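Local coordinates for period circadian protein homolog 2 (PDB 3GDI), which probably acts as a transcriptional regulator in the mammalian circadian clock, its tandem PAS domains serving in protein-protein interactions, at residues D25-V31 / C143-E149; V34-I38 / D58-F64; K81-W85 / P127-K131; F104-V108 / L191-L195. One frame throughout, in Å; residues are numbered along the deposited sequence.

Contact 1. Residues D25-V31 / C143-E149; sequences DMFAVAV and CCLLLAE
The first and last strands of the PAS-A sheet, 26-31 and 142-150, run antiparallel here, and the contact is marked by the ring of Phe-27 lying over Ala-148. Ala-148 CB meets one face of that ring in a CH-pi contact, 3.6 Å from its centroid and 24° off the normal. With CG set between the backbone N and the carbonyl carbon (chi1 75°), Phe-27 folds its ring across the neighbouring strand instead of along its own, and the small side chain of alanine suits the place, letting its methyl approach the ring closely. The two residues also pair through their backbones: Ala-148 N reaches Phe-27 O at 2.9 Å, and Phe-27 N returns a bond to Ala-148 O. Val-29 and Leu-146 repeat the exchange, with Leu-146 N at 2.9 Å from Val-29 O. In the 2-1-5-4-3 strand order of a PAS fold these are neighbouring inner strands, so their pairing brings the beginning and end of the sheet's sequence side by side, flanked by strands 38-41 and 121-131. Phe-123 on the latter meets the Phe-27 ring edge-to-face. On the opposite face of the sheet Met-26 crosses Glu-149, its CG 3.5 Å from Glu-149 CB. A bend at chi3 (89°) brings Met-26 CE back to 3.7 Å from the same CB, so a flexible thioether packs on the aliphatic base of an extended acid.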
loop_
_atom_site.group_PDB
_atom_site.type_symbol
_atom_site.label_atom_id
_atom_site.label_comp_id
_atom_site.label_asym_id
_atom_site.label_seq_id
_atom_site.Cartn_x
_atom_site.Cartn_y
_atom_site.Cartn_z
ATOM N N ASP A 25 -10.715 13.426 -25.045
ATOM C CA ASP A 25 -9.967 12.286 -24.530
ATOM C C ASP A 25 -10.644 11.533 -23.390
ATOM O O ASP A 25 -10.045 10.638 -22.802
ATOM C CB ASP A 25 -8.575 12.739 -24.087
ATOM C CG ASP A 25 -7.608 12.859 -25.246
ATOM O OD1 ASP A 25 -7.194 11.811 -25.789
ATOM O OD2 ASP A 25 -7.270 13.999 -25.618
ATOM N N MET A 26 -11.884 11.887 -23.074
ATOM C CA MET A 26 -12.598 11.200 -22.002
ATOM C C MET A 26 -13.661 10.232 -22.512
ATOM O O MET A 26 -14.010 10.232 -23.691
ATOM C CB MET A 26 -13.252 12.207 -21.055
ATOM C CG MET A 26 -12.267 12.916 -20.154
ATOM S SD MET A 26 -13.072 13.834 -18.828
ATOM C CE MET A 26 -13.167 12.570 -17.546
ATOM N N PHE A 27 -14.156 9.392 -21.612
ATOM C CA PHE A 27 -15.199 8.436 -21.942
ATOM C C PHE A 27 -15.737 7.828 -20.662
ATOM O O PHE A 27 -15.060 7.816 -19.638
ATOM C CB PHE A 27 -14.684 7.335 -22.889
ATOM C CG PHE A 27 -13.803 6.297 -22.232
ATOM C CD1 PHE A 27 -12.421 6.456 -22.192
ATOM C CD2 PHE A 27 -14.354 5.140 -21.683
ATOM C CE1 PHE A 27 -11.604 5.475 -21.619
ATOM C CE2 PHE A 27 -13.544 4.159 -21.109
ATOM C CZ PHE A 27 -12.169 4.326 -21.077
ATOM N N ALA A 28 -16.969 7.344 -20.718
ATOM C CA ALA A 28 -17.598 6.739 -19.555
ATOM C C ALA A 28 -17.896 5.277 -19.840
ATOM O O ALA A 28 -18.058 4.882 -20.995
ATOM C CB ALA A 28 -18.884 7.477 -19.213
ATOM N N VAL A 29 -17.961 4.476 -18.783
ATOM C CA VAL A 29 -18.240 3.056 -18.920
ATOM C C VAL A 29 -18.827 2.495 -17.632
ATOM O O VAL A 29 -18.359 2.803 -16.537
ATOM C CB VAL A 29 -16.956 2.273 -19.277
ATOM C CG1 VAL A 29 -15.912 2.471 -18.191
ATOM C CG2 VAL A 29 -17.275 0.799 -19.442
ATOM N N ALA A 30 -19.872 1.685 -17.775
ATOM C CA ALA A 30 -20.530 1.058 -16.635
ATOM C C ALA A 30 -20.178 -0.414 -16.724
ATOM O O ALA A 30 -20.372 -1.035 -17.764
ATOM C CB ALA A 30 -22.036 1.252 -16.723
ATOM N N VAL A 31 -19.667 -0.971 -15.634
ATOM C CA VAL A 31 -19.250 -2.366 -15.619
ATOM C C VAL A 31 -19.932 -3.192 -14.539
ATOM O O VAL A 31 -19.863 -2.859 -13.359
ATOM C CB VAL A 31 -17.721 -2.455 -15.428
ATOM C CG1 VAL A 31 -17.279 -3.899 -15.292
ATOM C CG2 VAL A 31 -17.029 -1.799 -16.598
ATOM N N CYS A 143 -23.742 -1.999 -10.097
ATOM C CA CYS A 143 -22.463 -2.136 -10.788
ATOM C C CYS A 143 -21.475 -1.021 -10.417
ATOM O O CYS A 143 -21.399 -0.605 -9.259
ATOM C CB CYS A 143 -22.682 -2.166 -12.309
ATOM S SG CYS A 143 -23.045 -0.571 -13.074
ATOM N N CYS A 144 -20.720 -0.544 -11.405
ATOM C CA CYS A 144 -19.726 0.506 -11.184
ATOM C C CYS A 144 -19.468 1.331 -12.439
ATOM O O CYS A 144 -19.021 0.809 -13.454
ATOM C CB CYS A 144 -18.404 -0.110 -10.716
ATOM S SG CYS A 144 -16.989 1.019 -10.791
ATOM N N LEU A 145 -19.755 2.622 -12.370
ATOM C CA LEU A 145 -19.522 3.483 -13.511
ATOM C C LEU A 145 -18.176 4.137 -13.275
ATOM O O LEU A 145 -17.741 4.277 -12.131
ATOM C CB LEU A 145 -20.626 4.537 -13.628
ATOM C CG LEU A 145 -20.631 5.369 -14.915
ATOM C CD1 LEU A 145 -22.023 5.903 -15.162
ATOM C CD2 LEU A 145 -19.630 6.509 -14.816
ATOM N N LEU A 146 -17.509 4.524 -14.353
ATOM C CA LEU A 146 -16.204 5.154 -14.236
ATOM C C LEU A 146 -15.975 6.209 -15.291
ATOM O O LEU A 146 -16.267 6.005 -16.468
ATOM C CB LEU A 146 -15.082 4.115 -14.347
ATOM C CG LEU A 146 -14.914 3.083 -13.235
ATOM C CD1 LEU A 146 -15.496 1.759 -13.682
ATOM C CD2 LEU A 146 -13.435 2.923 -12.916
ATOM N N LEU A 147 -15.448 7.343 -14.856
ATOM C CA LEU A 147 -15.134 8.424 -15.770
ATOM C C LEU A 147 -13.649 8.254 -16.061
ATOM O O LEU A 147 -12.823 8.306 -15.146
ATOM C CB LEU A 147 -15.403 9.770 -15.103
ATOM C CG LEU A 147 -16.882 10.064 -14.856
ATOM C CD1 LEU A 147 -17.050 11.159 -13.804
ATOM C CD2 LEU A 147 -17.511 10.467 -16.170
ATOM N N ALA A 148 -13.316 8.031 -17.329
ATOM C CA ALA A 148 -11.937 7.821 -17.730
ATOM C C ALA A 148 -11.418 8.952 -18.587
ATOM O O ALA A 148 -12.014 9.293 -19.603
ATOM C CB ALA A 148 -11.824 6.524 -18.486
ATOM N N GLU A 149 -10.292 9.523 -18.180
ATOM C CA GLU A 149 -9.678 10.616 -18.918
ATOM C C GLU A 149 -8.272 10.255 -19.373
ATOM O O GLU A 149 -7.432 9.846 -18.568
ATOM C CB GLU A 149 -9.618 11.869 -18.053
ATOM C CG GLU A 149 -8.840 13.003 -18.683
ATOM C CD GLU A 149 -8.825 14.236 -17.807
ATOM O OE1 GLU A 149 -8.166 15.228 -18.187
ATOM O OE2 GLU A 149 -9.476 14.211 -16.740
#

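Contact 2. Residues V34-I38 / D58-F64; sequences VSGKI and DAKFVEF
The Phe-61 ring receives Ile-38 CD1 at its edge, in the plane of the ring and 3.9 Å from Phe-61 CD1. The same methyl meets the Phe-64 ring obliquely, 4.0 Å from Phe-64 CE1, and so touches two aromatic side chains of 58-64. Ile-38 reaches them because CG1 stands anti to its carbonyl carbon (chi1 -66°) and the chain then runs straight to CD1; on the way CG1 packs against Phe-61 CB. A branched aliphatic residue suits this buried spot, and an alanine here would probably open a gap beside both rings and leave them freer to shift. The backbones are joined on either side of Lys-37, whose backbone is bridged with that of Lys-60. Ile-38 N gives a hydrogen bond of 2.7 Å to Ala-59 O, and Phe-61 N one of 3.0 Å to Gly-36 O. Gly-36 O also accepts from a water at 2.7 Å, and the water in turn accepts from Val-62 N, so the start of the 3-10 turn at 61-63 is tied to the 34-38 loop. Glycine is called for at position 36: at its positive phi (99°) a side chain would press on the preceding carbonyl oxygen. Ile-38 also packs on Val-29, and Phe-61 on Val-31. The arrangement is a single backbone bridge between two loops that flank the edge strand 38-41 of the PAS-A sheet, with Ile-38 packed against Phe-61 of the short 3-10 turn and Phe-64 just after it.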
loop_
_atom_site.group_PDB
_atom_site.type_symbol
_atom_site.label_atom_id
_atom_site.label_comp_id
_atom_site.label_asym_id
_atom_site.label_seq_id
_atom_site.Cartn_x
_atom_site.Cartn_y
_atom_site.Cartn_z
ATOM N N VAL A 34 -20.663 -7.871 -11.009
ATOM C CA VAL A 34 -20.715 -9.326 -10.908
ATOM C C VAL A 34 -20.108 -9.988 -12.148
ATOM O O VAL A 34 -19.281 -10.893 -12.035
ATOM C CB VAL A 34 -22.182 -9.817 -10.745
ATOM C CG1 VAL A 34 -22.214 -11.325 -10.561
ATOM C CG2 VAL A 34 -22.839 -9.122 -9.555
ATOM N N SER A 35 -20.521 -9.521 -13.325
ATOM C CA SER A 35 -20.047 -10.054 -14.606
ATOM C C SER A 35 -18.663 -9.571 -15.025
ATOM O O SER A 35 -17.796 -10.364 -15.388
ATOM C CB SER A 35 -21.029 -9.685 -15.725
ATOM O OG SER A 35 -22.292 -10.303 -15.551
ATOM N N GLY A 36 -18.466 -8.259 -14.974
ATOM C CA GLY A 36 -17.208 -7.686 -15.401
ATOM C C GLY A 36 -17.498 -7.211 -16.808
ATOM O O GLY A 36 -16.659 -6.605 -17.468
ATOM N N LYS A 37 -18.723 -7.497 -17.249
ATOM C CA LYS A 37 -19.212 -7.131 -18.575
ATOM C C LYS A 37 -19.452 -5.629 -18.680
ATOM O O LYS A 37 -19.847 -4.988 -17.709
ATOM C CB LYS A 37 -20.536 -7.847 -18.868
ATOM C CG LYS A 37 -20.479 -9.369 -18.895
ATOM C CD LYS A 37 -19.914 -9.915 -20.200
ATOM C CE LYS A 37 -20.027 -11.436 -20.236
ATOM N NZ LYS A 37 -19.403 -12.047 -21.445
ATOM N N ILE A 38 -19.221 -5.073 -19.864
ATOM C CA ILE A 38 -19.444 -3.653 -20.094
ATOM C C ILE A 38 -20.930 -3.447 -20.365
ATOM O O ILE A 38 -21.394 -3.669 -21.482
ATOM C CB ILE A 38 -18.643 -3.147 -21.315
ATOM C CG1 ILE A 38 -17.144 -3.218 -21.022
ATOM C CG2 ILE A 38 -19.039 -1.722 -21.651
ATOM C CD1 ILE A 38 -16.287 -2.730 -22.164
ATOM N N ASP A 58 -18.149 -4.761 -26.257
ATOM C CA ASP A 58 -19.107 -5.453 -25.389
ATOM C C ASP A 58 -18.613 -6.793 -24.836
ATOM O O ASP A 58 -18.998 -7.861 -25.327
ATOM C CB ASP A 58 -20.434 -5.668 -26.131
ATOM C CG ASP A 58 -21.573 -6.039 -25.192
ATOM O OD1 ASP A 58 -21.469 -7.081 -24.505
ATOM O OD2 ASP A 58 -22.571 -5.284 -25.139
ATOM N N ALA A 59 -17.769 -6.718 -23.805
ATOM C CA ALA A 59 -17.194 -7.889 -23.134
ATOM C C ALA A 59 -16.778 -7.460 -21.730
ATOM O O ALA A 59 -17.340 -6.518 -21.170
ATOM C CB ALA A 59 -15.982 -8.381 -23.896
ATOM N N LYS A 60 -15.803 -8.148 -21.150
ATOM C CA LYS A 60 -15.336 -7.752 -19.828
ATOM C C LYS A 60 -14.382 -6.568 -20.028
ATOM O O LYS A 60 -13.463 -6.635 -20.841
ATOM C CB LYS A 60 -14.616 -8.910 -19.130
ATOM C CG LYS A 60 -15.491 -10.138 -18.895
ATOM C CD LYS A 60 -14.872 -11.101 -17.881
ATOM C CE LYS A 60 -13.446 -11.492 -18.248
ATOM N NZ LYS A 60 -12.809 -12.328 -17.184
ATOM N N PHE A 61 -14.611 -5.478 -19.307
ATOM C CA PHE A 61 -13.757 -4.303 -19.446
ATOM C C PHE A 61 -12.293 -4.601 -19.143
ATOM O O PHE A 61 -11.407 -4.047 -19.786
ATOM C CB PHE A 61 -14.227 -3.176 -18.532
ATOM C CG PHE A 61 -13.441 -1.902 -18.690
ATOM C CD1 PHE A 61 -13.495 -1.178 -19.876
ATOM C CD2 PHE A 61 -12.655 -1.416 -17.650
ATOM C CE1 PHE A 61 -12.778 0.018 -20.023
ATOM C CE2 PHE A 61 -11.940 -0.233 -17.783
ATOM C CZ PHE A 61 -12.001 0.491 -18.973
ATOM N N VAL A 62 -12.027 -5.467 -18.173
ATOM C CA VAL A 62 -10.637 -5.757 -17.841
ATOM C C VAL A 62 -9.835 -6.309 -19.012
ATOM O O VAL A 62 -8.619 -6.142 -19.061
ATOM C CB VAL A 62 -10.507 -6.730 -16.626
ATOM C CG1 VAL A 62 -10.901 -6.014 -15.356
ATOM C CG2 VAL A 62 -11.366 -7.962 -16.828
ATOM N N GLU A 63 -10.503 -6.943 -19.966
ATOM C CA GLU A 63 -9.794 -7.512 -21.108
ATOM C C GLU A 63 -9.099 -6.471 -21.990
ATOM O O GLU A 63 -8.219 -6.822 -22.775
ATOM C CB GLU A 63 -10.744 -8.373 -21.940
ATOM C CG GLU A 63 -11.644 -9.230 -21.071
ATOM C CD GLU A 63 -12.327 -10.349 -21.823
ATOM O OE1 GLU A 63 -11.709 -11.429 -21.952
ATOM O OE2 GLU A 63 -13.478 -10.147 -22.281
ATOM N N PHE A 64 -9.482 -5.200 -21.857
ATOM C CA PHE A 64 -8.869 -4.118 -22.637
ATOM C C PHE A 64 -7.831 -3.323 -21.841
ATOM O O PHE A 64 -7.407 -2.253 -22.269
ATOM C CB PHE A 64 -9.929 -3.142 -23.149
ATOM C CG PHE A 64 -11.049 -3.800 -23.876
ATOM C CD1 PHE A 64 -12.242 -4.083 -23.222
ATOM C CD2 PHE A 64 -10.892 -4.201 -25.200
ATOM C CE1 PHE A 64 -13.262 -4.762 -23.873
ATOM C CE2 PHE A 64 -11.905 -4.882 -25.858
ATOM C CZ PHE A 64 -13.091 -5.164 -25.193
HETATM O O HOH W 1 -14.245 -6.299 -16.370
#

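Contact 3. Residues K81-W85 / P127-K131; sequences KLPPW and PYLVK
Trp-85 N donates to Leu-129 O in a weak hydrogen bond of 3.3 Å, and Leu-129 N answers with another weak one, 3.4 Å, to Pro-83 O. Leu-129 thus spends both its polar backbone atoms on the 81-85 loop, while Tyr-128 and Val-130 turn theirs to Leu-145 and Cys-143 in the next strand. The intervening Pro-84 has no N-H to offer and its CA lies opposite that of Leu-129; neither bond of the bridge calls for an N-H from it, so a proline is compatible with this position. Next to the bridge, Trp-85 reaches the Tyr-128 ring with the benzo part of its indole. Trp-85 CZ3 is 3.3 Å from Tyr-128 CD2, and the planes are inclined at 60°, oblique enough to be neither stacked nor edge-to-face. The indole arrives there because Trp-85 CG points anti to the backbone N (chi1 -168°); its CB meanwhile rests on Val-130 CG2. Pro-83 works on the other part of the tyrosine: its carbonyl O lies in the ring plane at the edge, and its CG is 3.9 Å from Tyr-128 CD1. At the far end Leu-82 leans on a proline ring, CD2 to Pro-127 CB at 3.4 Å, an apolar pairing that suits two buried residues. On the outer side Pro-83 and Pro-84 pack against Glu-298 and Gln-294 of the second subunit. The result is a single bridge by which a proline-rich loop borders the end of strand 121-131 in the PAS-A sheet, beyond the part paired with strand 104-108, and meets the dimer partner.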
loop_
_atom_site.group_PDB
_atom_site.type_symbol
_atom_site.label_atom_id
_atom_site.label_comp_id
_atom_site.label_asym_id
_atom_site.label_seq_id
_atom_site.Cartn_x
_atom_site.Cartn_y
_atom_site.Cartn_z
ATOM N N LYS A 81 -15.486 -0.165 -1.219
ATOM C CA LYS A 81 -14.765 1.072 -1.489
ATOM C C LYS A 81 -15.677 1.868 -2.405
ATOM O O LYS A 81 -16.870 1.578 -2.504
ATOM C CB LYS A 81 -13.444 0.799 -2.209
ATOM C CG LYS A 81 -12.486 -0.087 -1.445
ATOM C CD LYS A 81 -11.215 -0.331 -2.236
ATOM C CE LYS A 81 -10.278 -1.260 -1.480
ATOM N NZ LYS A 81 -9.054 -1.603 -2.257
ATOM N N LEU A 82 -15.122 2.864 -3.079
ATOM C CA LEU A 82 -15.906 3.680 -4.001
ATOM C C LEU A 82 -17.034 4.428 -3.298
ATOM O O LEU A 82 -17.534 4.000 -2.256
ATOM C CB LEU A 82 -16.534 2.808 -5.094
ATOM C CG LEU A 82 -15.894 1.467 -5.443
ATOM C CD1 LEU A 82 -16.939 0.370 -5.284
ATOM C CD2 LEU A 82 -15.349 1.502 -6.861
ATOM N N PRO A 83 -17.440 5.573 -3.866
ATOM C CA PRO A 83 -18.520 6.374 -3.294
ATOM C C PRO A 83 -19.757 6.337 -4.197
ATOM O O PRO A 83 -19.649 6.482 -5.419
ATOM C CB PRO A 83 -17.903 7.757 -3.235
ATOM C CG PRO A 83 -17.179 7.811 -4.550
ATOM C CD PRO A 83 -16.569 6.416 -4.708
ATOM N N PRO A 84 -20.947 6.128 -3.609
ATOM C CA PRO A 84 -22.178 6.085 -4.402
ATOM C C PRO A 84 -22.315 7.402 -5.159
ATOM O O PRO A 84 -22.012 8.461 -4.612
ATOM C CB PRO A 84 -23.260 5.918 -3.340
ATOM C CG PRO A 84 -22.554 5.144 -2.263
ATOM C CD PRO A 84 -21.225 5.850 -2.190
ATOM N N TRP A 85 -22.756 7.349 -6.411
ATOM C CA TRP A 85 -22.901 8.578 -7.177
ATOM C C TRP A 85 -23.907 9.489 -6.489
ATOM O O TRP A 85 -25.116 9.267 -6.576
ATOM C CB TRP A 85 -23.376 8.287 -8.601
ATOM C CG TRP A 85 -23.271 9.487 -9.490
ATOM C CD1 TRP A 85 -23.926 10.677 -9.344
ATOM C CD2 TRP A 85 -22.424 9.634 -10.636
ATOM N NE1 TRP A 85 -23.536 11.556 -10.325
ATOM C CE2 TRP A 85 -22.615 10.943 -11.131
ATOM C CE3 TRP A 85 -21.519 8.788 -11.291
ATOM C CZ2 TRP A 85 -21.935 11.425 -12.255
ATOM C CZ3 TRP A 85 -20.843 9.269 -12.410
ATOM C CH2 TRP A 85 -21.055 10.576 -12.879
ATOM N N PRO A 127 -13.906 5.872 -10.055
ATOM C CA PRO A 127 -14.945 4.862 -9.856
ATOM C C PRO A 127 -16.144 5.294 -9.019
ATOM O O PRO A 127 -15.988 5.841 -7.923
ATOM C CB PRO A 127 -14.177 3.736 -9.188
ATOM C CG PRO A 127 -13.300 4.499 -8.256
ATOM C CD PRO A 127 -12.794 5.652 -9.111
ATOM N N TYR A 128 -17.338 5.018 -9.537
ATOM C CA TYR A 128 -18.581 5.352 -8.849
ATOM C C TYR A 128 -19.503 4.137 -8.794
ATOM O O TYR A 128 -19.673 3.435 -9.790
ATOM C CB TYR A 128 -19.297 6.495 -9.573
ATOM C CG TYR A 128 -18.561 7.806 -9.510
ATOM C CD1 TYR A 128 -18.269 8.401 -8.282
ATOM C CD2 TYR A 128 -18.157 8.458 -10.674
ATOM C CE1 TYR A 128 -17.593 9.619 -8.214
ATOM C CE2 TYR A 128 -17.481 9.679 -10.621
ATOM C CZ TYR A 128 -17.203 10.254 -9.387
ATOM O OH TYR A 128 -16.545 11.463 -9.322
ATOM N N LEU A 129 -20.089 3.893 -7.626
ATOM C CA LEU A 129 -21.003 2.769 -7.450
ATOM C C LEU A 129 -22.372 3.198 -7.995
ATOM O O LEU A 129 -22.902 4.236 -7.597
ATOM C CB LEU A 129 -21.094 2.414 -5.964
ATOM C CG LEU A 129 -21.435 0.974 -5.575
ATOM C CD1 LEU A 129 -21.253 0.802 -4.070
ATOM C CD2 LEU A 129 -22.858 0.640 -5.994
ATOM N N VAL A 130 -22.936 2.407 -8.910
ATOM C CA VAL A 130 -24.230 2.733 -9.525
ATOM C C VAL A 130 -25.081 1.508 -9.892
ATOM O O VAL A 130 -24.568 0.511 -10.399
ATOM C CB VAL A 130 -24.021 3.594 -10.801
ATOM C CG1 VAL A 130 -25.299 3.667 -11.610
ATOM C CG2 VAL A 130 -23.586 4.991 -10.411
ATOM N N LYS A 131 -26.388 1.604 -9.647
ATOM C CA LYS A 131 -27.329 0.520 -9.941
ATOM C C LYS A 131 -27.879 0.553 -11.373
ATOM O O LYS A 131 -28.040 1.620 -11.966
ATOM C CB LYS A 131 -28.506 0.566 -8.963
ATOM C CG LYS A 131 -28.150 0.262 -7.516
ATOM C CD LYS A 131 -29.386 0.359 -6.630
ATOM C CE LYS A 131 -30.483 -0.597 -7.094
ATOM N NZ LYS A 131 -31.773 -0.383 -6.370
#

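Contact 4. Residues F104-V108 / L191-L195; sequences FFCRV and LPQDL
Arg-107 and Asp-194 form an end-on salt bridge, one nitrogen to each carboxylate oxygen. The bond from Arg-107 NH2 to Asp-194 OD1 is the straighter, 2.9 Å with 169° at the hydrogen; it lies in the guanidinium plane and uses the syn lone pair. Arg-107 NH1 reaches Asp-194 OD2 at 3.0 Å from a more tilted position, since the guanidinium and carboxylate planes stand 50° apart. Asp-194 OD2 takes a second hydrogen bond, 2.9 Å from Leu-191 N, which approaches from the opposite face of the carboxylate. This holds the acid in place in the first turn of the weakly bonded helix 192-195. Arg-107 NH2 is shared with Asp-69, and the two carboxylates would be expected to balance the arginine's charge. A methionine in its place would probably leave Asp-194 without its charged mate across the interface. The contact joins two PAS domains: 104-108 is an edge strand of the PAS-A sheet within this chain, and 191-195 belongs to the short helices of the second domain. Apolar packing adjoins the ion pair. Leu-191 CG and CD1 lie over one face of the Arg-107 guanidinium, CG 3.5 Å above its plane, while the arginine chain, bent at chi2 and chi3 (-71°), brings that flat group over the leucine. The second branch, Leu-191 CD2, lies 3.7 Å from Phe-105 CB. Phe-105 also crosses Pro-192 at about a right angle, with Phe-105 CD1 3.6 Å from Pro-192 CD; Val-185 of helix 184-188 packs on Phe-105, Leu-191 and Pro-192 alike.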
loop_
_atom_site.group_PDB
_atom_site.type_symbol
_atom_site.label_atom_id
_atom_site.label_comp_id
_atom_site.label_asym_id
_atom_site.label_seq_id
_atom_site.Cartn_x
_atom_site.Cartn_y
_atom_site.Cartn_z
ATOM N N PHE A 104 -7.689 6.144 -9.769
ATOM C CA PHE A 104 -6.506 5.328 -10.014
ATOM C C PHE A 104 -6.194 5.393 -11.507
ATOM O O PHE A 104 -6.972 5.962 -12.276
ATOM C CB PHE A 104 -6.767 3.879 -9.567
ATOM C CG PHE A 104 -7.887 3.204 -10.310
ATOM C CD1 PHE A 104 -7.617 2.313 -11.343
ATOM C CD2 PHE A 104 -9.215 3.491 -10.009
ATOM C CE1 PHE A 104 -8.650 1.722 -12.067
ATOM C CE2 PHE A 104 -10.255 2.902 -10.730
ATOM C CZ PHE A 104 -9.966 2.016 -11.764
ATOM N N PHE A 105 -5.066 4.823 -11.916
ATOM C CA PHE A 105 -4.675 4.838 -13.324
ATOM C C PHE A 105 -4.591 3.458 -13.968
ATOM O O PHE A 105 -4.193 2.484 -13.337
ATOM C CB PHE A 105 -3.326 5.534 -13.490
ATOM C CG PHE A 105 -3.307 6.941 -12.989
ATOM C CD1 PHE A 105 -3.293 7.206 -11.626
ATOM C CD2 PHE A 105 -3.302 8.006 -13.878
ATOM C CE1 PHE A 105 -3.272 8.513 -11.154
ATOM C CE2 PHE A 105 -3.283 9.313 -13.418
ATOM C CZ PHE A 105 -3.267 9.567 -12.050
ATOM N N CYS A 106 -4.952 3.399 -15.243
ATOM C CA CYS A 106 -4.922 2.160 -16.014
ATOM C C CYS A 106 -4.564 2.431 -17.465
ATOM O O CYS A 106 -4.911 3.479 -18.017
ATOM C CB CYS A 106 -6.285 1.465 -15.970
ATOM S SG CYS A 106 -6.445 0.155 -14.738
ATOM N N ARG A 107 -3.851 1.488 -18.074
ATOM C CA ARG A 107 -3.476 1.603 -19.478
ATOM C C ARG A 107 -4.522 0.796 -20.242
ATOM O O ARG A 107 -4.744 -0.377 -19.949
ATOM C CB ARG A 107 -2.071 1.041 -19.696
ATOM C CG ARG A 107 -0.966 2.080 -19.492
ATOM C CD ARG A 107 0.338 1.480 -18.968
ATOM N NE ARG A 107 0.196 1.065 -17.574
ATOM C CZ ARG A 107 1.197 0.964 -16.699
ATOM N NH1 ARG A 107 2.443 1.249 -17.057
ATOM N NH2 ARG A 107 0.946 0.580 -15.455
ATOM N N VAL A 108 -5.180 1.438 -21.199
ATOM C CA VAL A 108 -6.230 0.783 -21.977
ATOM C C VAL A 108 -5.857 0.620 -23.445
ATOM O O VAL A 108 -5.153 1.451 -24.011
ATOM C CB VAL A 108 -7.551 1.584 -21.880
ATOM C CG1 VAL A 108 -8.693 0.806 -22.531
ATOM C CG2 VAL A 108 -7.866 1.879 -20.419
ATOM N N LEU A 191 2.778 4.700 -13.881
ATOM C CA LEU A 191 1.496 4.775 -13.187
ATOM C C LEU A 191 1.857 4.406 -11.735
ATOM O O LEU A 191 2.794 3.634 -11.498
ATOM C CB LEU A 191 0.500 3.791 -13.787
ATOM C CG LEU A 191 0.143 4.069 -15.256
ATOM C CD1 LEU A 191 -1.053 3.189 -15.661
ATOM C CD2 LEU A 191 -0.203 5.552 -15.448
ATOM N N PRO A 192 1.135 4.953 -10.748
ATOM C CA PRO A 192 1.461 4.638 -9.350
ATOM C C PRO A 192 1.875 3.204 -9.049
ATOM O O PRO A 192 2.848 2.978 -8.337
ATOM C CB PRO A 192 0.199 5.045 -8.605
ATOM C CG PRO A 192 -0.290 6.223 -9.418
ATOM C CD PRO A 192 -0.131 5.705 -10.833
ATOM N N GLN A 193 1.156 2.239 -9.610
ATOM C CA GLN A 193 1.429 0.834 -9.358
ATOM C C GLN A 193 2.746 0.305 -9.890
ATOM O O GLN A 193 3.177 -0.780 -9.484
ATOM C CB GLN A 193 0.288 -0.037 -9.898
ATOM C CG GLN A 193 0.004 0.103 -11.384
ATOM C CD GLN A 193 -1.087 1.138 -11.696
ATOM O OE1 GLN A 193 -1.740 1.061 -12.732
ATOM N NE2 GLN A 193 -1.282 2.102 -10.799
ATOM N N ASP A 194 3.383 1.045 -10.797
ATOM C CA ASP A 194 4.656 0.600 -11.349
ATOM C C ASP A 194 5.797 0.844 -10.374
ATOM O O ASP A 194 6.795 0.129 -10.389
ATOM C CB ASP A 194 4.984 1.328 -12.648
ATOM C CG ASP A 194 3.919 1.155 -13.701
ATOM O OD1 ASP A 194 3.265 0.089 -13.723
ATOM O OD2 ASP A 194 3.753 2.087 -14.521
ATOM N N LEU A 195 5.630 1.857 -9.528
ATOM C CA LEU A 195 6.641 2.256 -8.552
ATOM C C LEU A 195 6.388 1.806 -7.115
ATOM O O LEU A 195 7.326 1.700 -6.335
ATOM C CB LEU A 195 6.799 3.780 -8.577
ATOM C CG LEU A 195 7.444 4.303 -9.856
ATOM C CD1 LEU A 195 7.309 5.813 -9.993
ATOM C CD2 LEU A 195 8.902 3.887 -9.818
#

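In the fold
From the N terminus the chain enters strand 26-31, which pairs only much later with 143-149; contact 1 therefore closes a loop holding nearly all of the PAS-A domain. Nested inside it, contact 2 closes the short loop from 34-38 to 58-64 around the edge strand 38-41. Contact 3 follows in series, also nested, and joins 81-85 to strand 121-131, the sheet neighbour of 142-150. Contact 4 starts within the loops of contacts 1 and 3, on strand 104-108, but ends beyond both at 191-195, so it crosses them. Contacts 1 to 3 thus bind the PAS-A fold together, whereas contact 4 ties it to the second PAS domain.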